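Local coordinates for cytochrome (Paracoccus pantotrophus, PDB 2XTS), which is the haem c-bearing SoxD part of sulfane dehydrogenase SoxCD, here its N-terminal portion, and probably carries electrons during oxidation of protein-bound sulfur, at residues D[28-42]-D[107-119]. Residues are numbered along the deposited sequence; the frame is centred on the assembly and turned at random.
Sequences LRPGSGDVATGDALF and VDDTYAITAFLLY
Phe-116 enters helix 35-42 as a knob into a hole formed by Val-35, Gly-38, Asp-39 and Phe-42. With CG anti to the backbone N (chi1 175°), one face of its ring is turned to Asp-39, whose CA stands 3.9 Å from the ring centroid, a CH-pi contact. Phe-42 meets the same ring obliquely: CE2 of Phe-116 lies over the Phe-42 face, 3.5 Å from Phe-42 CG, with the planes at 44°. Having no side chain, Gly-38 lets its CA come within 3.2 Å of Ala-112 O, a CA-H...O contact; Gly-33 CA likewise packs 3.6 Å from Ala-112 N. The axes of segments 35-42 and 107-119 pass 6.8 Å apart at 98°, the near-perpendicular packing of N- and C-terminal helices characteristic of the cytochrome c fold; Phe-42 and Ile-113 both reach the haem c from this interface. At the 29-32 end the contact turns polar. Tyr-111 OH donates to Arg-29 O over 2.7 Å, while the face of its ring takes Gly-31 O. The solvent side lies at Asp-108, which is exposed: Ser-32 N donates a hydrogen bond to Asp-108 OD1 (3.0 Å), reaching it from above the carboxylate plane, and one water, donating to both Pro-30 O and Asp-108 OD1, bridges the segments.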
loop_
_atom_site.group_PDB
_atom_site.type_symbol
_atom_site.label_atom_id
_atom_site.label_comp_id
_atom_site.label_asym_id
_atom_site.label_seq_id
_atom_site.Cartn_x
_atom_site.Cartn_y
_atom_site.Cartn_z
ATOM N N LEU D 28 22.013 -2.718 38.000
ATOM C CA LEU D 28 23.423 -2.391 38.247
ATOM C C LEU D 28 24.239 -3.662 38.456
ATOM O O LEU D 28 23.777 -4.596 39.097
ATOM C CB LEU D 28 23.591 -1.492 39.471
ATOM C CG LEU D 28 23.067 -0.060 39.380
ATOM C CD1 LEU D 28 23.126 0.558 40.770
ATOM C CD2 LEU D 28 23.845 0.766 38.387
ATOM N N ARG D 29 25.451 -3.677 37.926
ATOM C CA ARG D 29 26.362 -4.782 38.105
ATOM C C ARG D 29 27.548 -4.341 38.954
ATOM O O ARG D 29 27.902 -3.158 38.983
ATOM C CB ARG D 29 26.826 -5.284 36.748
ATOM C CG ARG D 29 25.664 -5.702 35.867
ATOM C CD ARG D 29 26.085 -6.229 34.538
ATOM N NE ARG D 29 24.907 -6.546 33.740
ATOM C CZ ARG D 29 24.864 -7.435 32.760
ATOM N NH1 ARG D 29 25.949 -8.124 32.434
ATOM N NH2 ARG D 29 23.720 -7.633 32.116
ATOM N N PRO D 30 28.218 -5.297 39.626
ATOM C CA PRO D 30 29.335 -4.947 40.497
ATOM C C PRO D 30 30.468 -4.233 39.756
ATOM O O PRO D 30 30.876 -4.664 38.678
ATOM C CB PRO D 30 29.781 -6.314 41.046
ATOM C CG PRO D 30 28.593 -7.170 40.939
ATOM C CD PRO D 30 27.858 -6.724 39.739
ATOM N N GLY D 31 30.949 -3.137 40.326
ATOM C CA GLY D 31 32.008 -2.372 39.723
ATOM C C GLY D 31 32.167 -1.014 40.357
ATOM O O GLY D 31 31.415 -0.639 41.249
ATOM N N SER D 32 33.125 -0.255 39.840
ATOM C CA SER D 32 33.407 1.079 40.327
ATOM C C SER D 32 34.236 1.864 39.309
ATOM O O SER D 32 34.860 1.305 38.409
ATOM C CB SER D 32 34.135 1.017 41.657
ATOM O OG SER D 32 35.400 0.464 41.486
ATOM N N GLY D 33 34.240 3.174 39.487
ATOM C CA GLY D 33 35.034 4.075 38.677
ATOM C C GLY D 33 35.107 5.451 39.289
ATOM O O GLY D 33 34.110 5.922 39.864
ATOM N N ASP D 34 36.257 6.106 39.153
ATOM C CA ASP D 34 36.418 7.441 39.709
ATOM C C ASP D 34 36.436 8.506 38.639
ATOM O O ASP D 34 36.487 8.204 37.441
ATOM C CB ASP D 34 37.618 7.538 40.658
ATOM C CG ASP D 34 38.950 7.299 39.994
ATOM O OD1 ASP D 34 39.070 7.325 38.764
ATOM O OD2 ASP D 34 39.922 7.092 40.751
ATOM N N VAL D 35 36.366 9.757 39.086
ATOM C CA VAL D 35 36.323 10.908 38.183
ATOM C C VAL D 35 37.544 10.952 37.263
ATOM O O VAL D 35 37.399 11.156 36.061
ATOM C CB VAL D 35 36.149 12.213 38.968
ATOM C CG1 VAL D 35 36.315 13.420 38.065
ATOM C CG2 VAL D 35 34.800 12.214 39.685
ATOM N N ALA D 36 38.737 10.750 37.812
ATOM C CA ALA D 36 39.965 10.886 37.032
ATOM C C ALA D 36 40.028 9.839 35.917
ATOM O O ALA D 36 40.433 10.139 34.768
ATOM C CB ALA D 36 41.228 10.811 37.929
ATOM N N THR D 37 39.615 8.616 36.248
ATOM C CA THR D 37 39.567 7.550 35.259
ATOM C C THR D 37 38.516 7.876 34.185
ATOM O O THR D 37 38.751 7.684 32.991
ATOM C CB THR D 37 39.254 6.197 35.913
ATOM O OG1 THR D 37 40.234 5.919 36.922
ATOM C CG2 THR D 37 39.216 5.085 34.888
ATOM N N GLY D 38 37.374 8.411 34.612
ATOM C CA GLY D 38 36.334 8.823 33.688
ATOM C C GLY D 38 36.796 9.914 32.743
ATOM O O GLY D 38 36.448 9.890 31.557
ATOM N N ASP D 39 37.566 10.883 33.260
ATOM C CA ASP D 39 38.114 11.972 32.440
ATOM C C ASP D 39 38.980 11.404 31.316
ATOM O O ASP D 39 38.875 11.793 30.151
ATOM C CB ASP D 39 38.915 12.885 33.352
ATOM C CG ASP D 39 39.302 14.201 32.722
ATOM O OD1 ASP D 39 38.946 14.489 31.567
ATOM O OD2 ASP D 39 40.002 14.974 33.419
ATOM N N ALA D 40 39.858 10.474 31.672
ATOM C CA ALA D 40 40.740 9.833 30.702
ATOM C C ALA D 40 39.962 9.047 29.653
ATOM O O ALA D 40 40.230 9.152 28.458
ATOM C CB ALA D 40 41.777 8.938 31.414
ATOM N N LEU D 41 38.983 8.267 30.097
ATOM C CA LEU D 41 38.117 7.554 29.156
ATOM C C LEU D 41 37.333 8.507 28.258
ATOM O O LEU D 41 37.173 8.255 27.065
ATOM C CB LEU D 41 37.138 6.665 29.906
ATOM C CG LEU D 41 37.728 5.394 30.542
ATOM C CD1 LEU D 41 36.784 4.818 31.585
ATOM C CD2 LEU D 41 38.057 4.350 29.462
ATOM N N PHE D 42 36.889 9.623 28.828
ATOM C CA PHE D 42 36.100 10.598 28.095
ATOM C C PHE D 42 36.981 11.239 27.017
ATOM O O PHE D 42 36.585 11.409 25.855
ATOM C CB PHE D 42 35.517 11.664 29.036
ATOM C CG PHE D 42 34.296 12.333 28.502
ATOM C CD1 PHE D 42 33.068 11.722 28.687
ATOM C CD2 PHE D 42 34.351 13.541 27.817
ATOM C CE1 PHE D 42 31.910 12.298 28.214
ATOM C CE2 PHE D 42 33.183 14.134 27.341
ATOM C CZ PHE D 42 31.981 13.513 27.537
ATOM N N VAL D 107 31.780 -2.378 32.352
ATOM C CA VAL D 107 31.023 -1.927 33.502
ATOM C C VAL D 107 31.810 -0.870 34.289
ATOM O O VAL D 107 31.270 0.165 34.647
ATOM C CB VAL D 107 30.602 -3.123 34.402
ATOM C CG1 VAL D 107 30.167 -2.667 35.792
ATOM C CG2 VAL D 107 29.505 -3.952 33.709
ATOM N N ASP D 108 33.078 -1.142 34.583
ATOM C CA ASP D 108 33.901 -0.193 35.317
ATOM C C ASP D 108 34.102 1.097 34.541
ATOM O O ASP D 108 34.048 2.186 35.113
ATOM C CB ASP D 108 35.254 -0.802 35.667
ATOM C CG ASP D 108 35.192 -1.789 36.829
ATOM O OD1 ASP D 108 34.151 -1.892 37.517
ATOM O OD2 ASP D 108 36.240 -2.431 37.060
ATOM N N ASP D 109 34.325 0.985 33.243
ATOM C CA ASP D 109 34.468 2.163 32.393
ATOM C C ASP D 109 33.226 3.055 32.491
ATOM O O ASP D 109 33.314 4.280 32.507
ATOM C CB ASP D 109 34.574 1.800 30.905
ATOM C CG ASP D 109 35.856 1.130 30.508
ATOM O OD1 ASP D 109 36.859 1.176 31.260
ATOM O OD2 ASP D 109 35.844 0.529 29.398
ATOM N N THR D 110 32.058 2.421 32.520
ATOM C CA THR D 110 30.797 3.163 32.542
ATOM C C THR D 110 30.587 3.850 33.878
ATOM O O THR D 110 30.158 4.990 33.950
ATOM C CB THR D 110 29.608 2.262 32.137
ATOM O OG1 THR D 110 29.887 1.626 30.880
ATOM C CG2 THR D 110 28.339 3.085 31.987
ATOM N N TYR D 111 30.935 3.180 34.960
ATOM C CA TYR D 111 30.915 3.863 36.262
ATOM C C TYR D 111 31.838 5.067 36.290
ATOM O O TYR D 111 31.483 6.123 36.799
ATOM C CB TYR D 111 31.280 2.930 37.422
ATOM C CG TYR D 111 30.172 2.000 37.874
ATOM C CD1 TYR D 111 28.973 2.495 38.388
ATOM C CD2 TYR D 111 30.315 0.625 37.770
ATOM C CE1 TYR D 111 27.972 1.626 38.818
ATOM C CE2 TYR D 111 29.322 -0.242 38.174
ATOM C CZ TYR D 111 28.154 0.261 38.693
ATOM O OH TYR D 111 27.168 -0.612 39.087
ATOM N N ALA D 112 33.053 4.892 35.771
ATOM C CA ALA D 112 34.025 5.997 35.729
ATOM C C ALA D 112 33.512 7.176 34.902
ATOM O O ALA D 112 33.592 8.330 35.327
ATOM C CB ALA D 112 35.358 5.524 35.197
ATOM N N ILE D 113 32.994 6.889 33.714
ATOM C CA ILE D 113 32.480 7.951 32.861
ATOM C C ILE D 113 31.309 8.656 33.540
ATOM O O ILE D 113 31.178 9.870 33.480
ATOM C CB ILE D 113 32.070 7.409 31.463
ATOM C CG1 ILE D 113 33.343 7.118 30.652
ATOM C CG2 ILE D 113 31.134 8.382 30.732
ATOM C CD1 ILE D 113 33.081 6.301 29.434
ATOM N N THR D 114 30.433 7.887 34.179
ATOM C CA THR D 114 29.297 8.469 34.877
ATOM C C THR D 114 29.783 9.370 36.017
ATOM O O THR D 114 29.271 10.461 36.195
ATOM C CB THR D 114 28.313 7.379 35.364
ATOM O OG1 THR D 114 27.844 6.624 34.244
ATOM C CG2 THR D 114 27.106 7.975 36.029
ATOM N N ALA D 115 30.805 8.941 36.754
ATOM C CA ALA D 115 31.408 9.795 37.777
ATOM C C ALA D 115 31.932 11.102 37.183
ATOM O O ALA D 115 31.727 12.176 37.732
ATOM C CB ALA D 115 32.539 9.051 38.494
ATOM N N PHE D 116 32.612 11.002 36.044
ATOM C CA PHE D 116 33.127 12.204 35.369
ATOM C C PHE D 116 31.996 13.141 34.903
ATOM O O PHE D 116 32.129 14.359 34.962
ATOM C CB PHE D 116 33.997 11.808 34.161
ATOM C CG PHE D 116 34.469 12.976 33.361
ATOM C CD1 PHE D 116 35.428 13.828 33.878
ATOM C CD2 PHE D 116 33.925 13.241 32.105
ATOM C CE1 PHE D 116 35.855 14.927 33.177
ATOM C CE2 PHE D 116 34.356 14.366 31.393
ATOM C CZ PHE D 116 35.327 15.198 31.939
ATOM N N LEU D 117 30.900 12.578 34.398
ATOM C CA LEU D 117 29.756 13.407 34.001
ATOM C C LEU D 117 29.137 14.089 35.229
ATOM O O LEU D 117 28.735 15.243 35.167
ATOM C CB LEU D 117 28.731 12.584 33.208
ATOM C CG LEU D 117 29.198 12.173 31.807
ATOM C CD1 LEU D 117 28.185 11.200 31.250
ATOM C CD2 LEU D 117 29.368 13.388 30.904
ATOM N N LEU D 118 29.067 13.390 36.358
ATOM C CA LEU D 118 28.619 14.050 37.593
ATOM C C LEU D 118 29.548 15.219 37.935
ATOM O O LEU D 118 29.103 16.299 38.273
ATOM C CB LEU D 118 28.575 13.072 38.759
ATOM C CG LEU D 118 27.422 12.087 38.745
ATOM C CD1 LEU D 118 27.657 10.962 39.741
ATOM C CD2 LEU D 118 26.087 12.788 39.009
ATOM N N TYR D 119 30.853 14.984 37.888
ATOM C CA TYR D 119 31.814 16.036 38.199
ATOM C C TYR D 119 31.686 17.222 37.235
ATOM O O TYR D 119 31.705 18.382 37.641
ATOM C CB TYR D 119 33.232 15.471 38.128
ATOM C CG TYR D 119 34.307 16.534 38.181
ATOM C CD1 TYR D 119 34.593 17.173 39.379
ATOM C CD2 TYR D 119 34.987 16.942 37.024
ATOM C CE1 TYR D 119 35.563 18.165 39.438
ATOM C CE2 TYR D 119 35.937 17.937 37.083
ATOM C CZ TYR D 119 36.216 18.538 38.299
ATOM O OH TYR D 119 37.161 19.521 38.364
HETATM O O HOH W 1 33.289 -4.602 37.236
HETATM O O HOH W 2 36.099 -2.253 40.032
#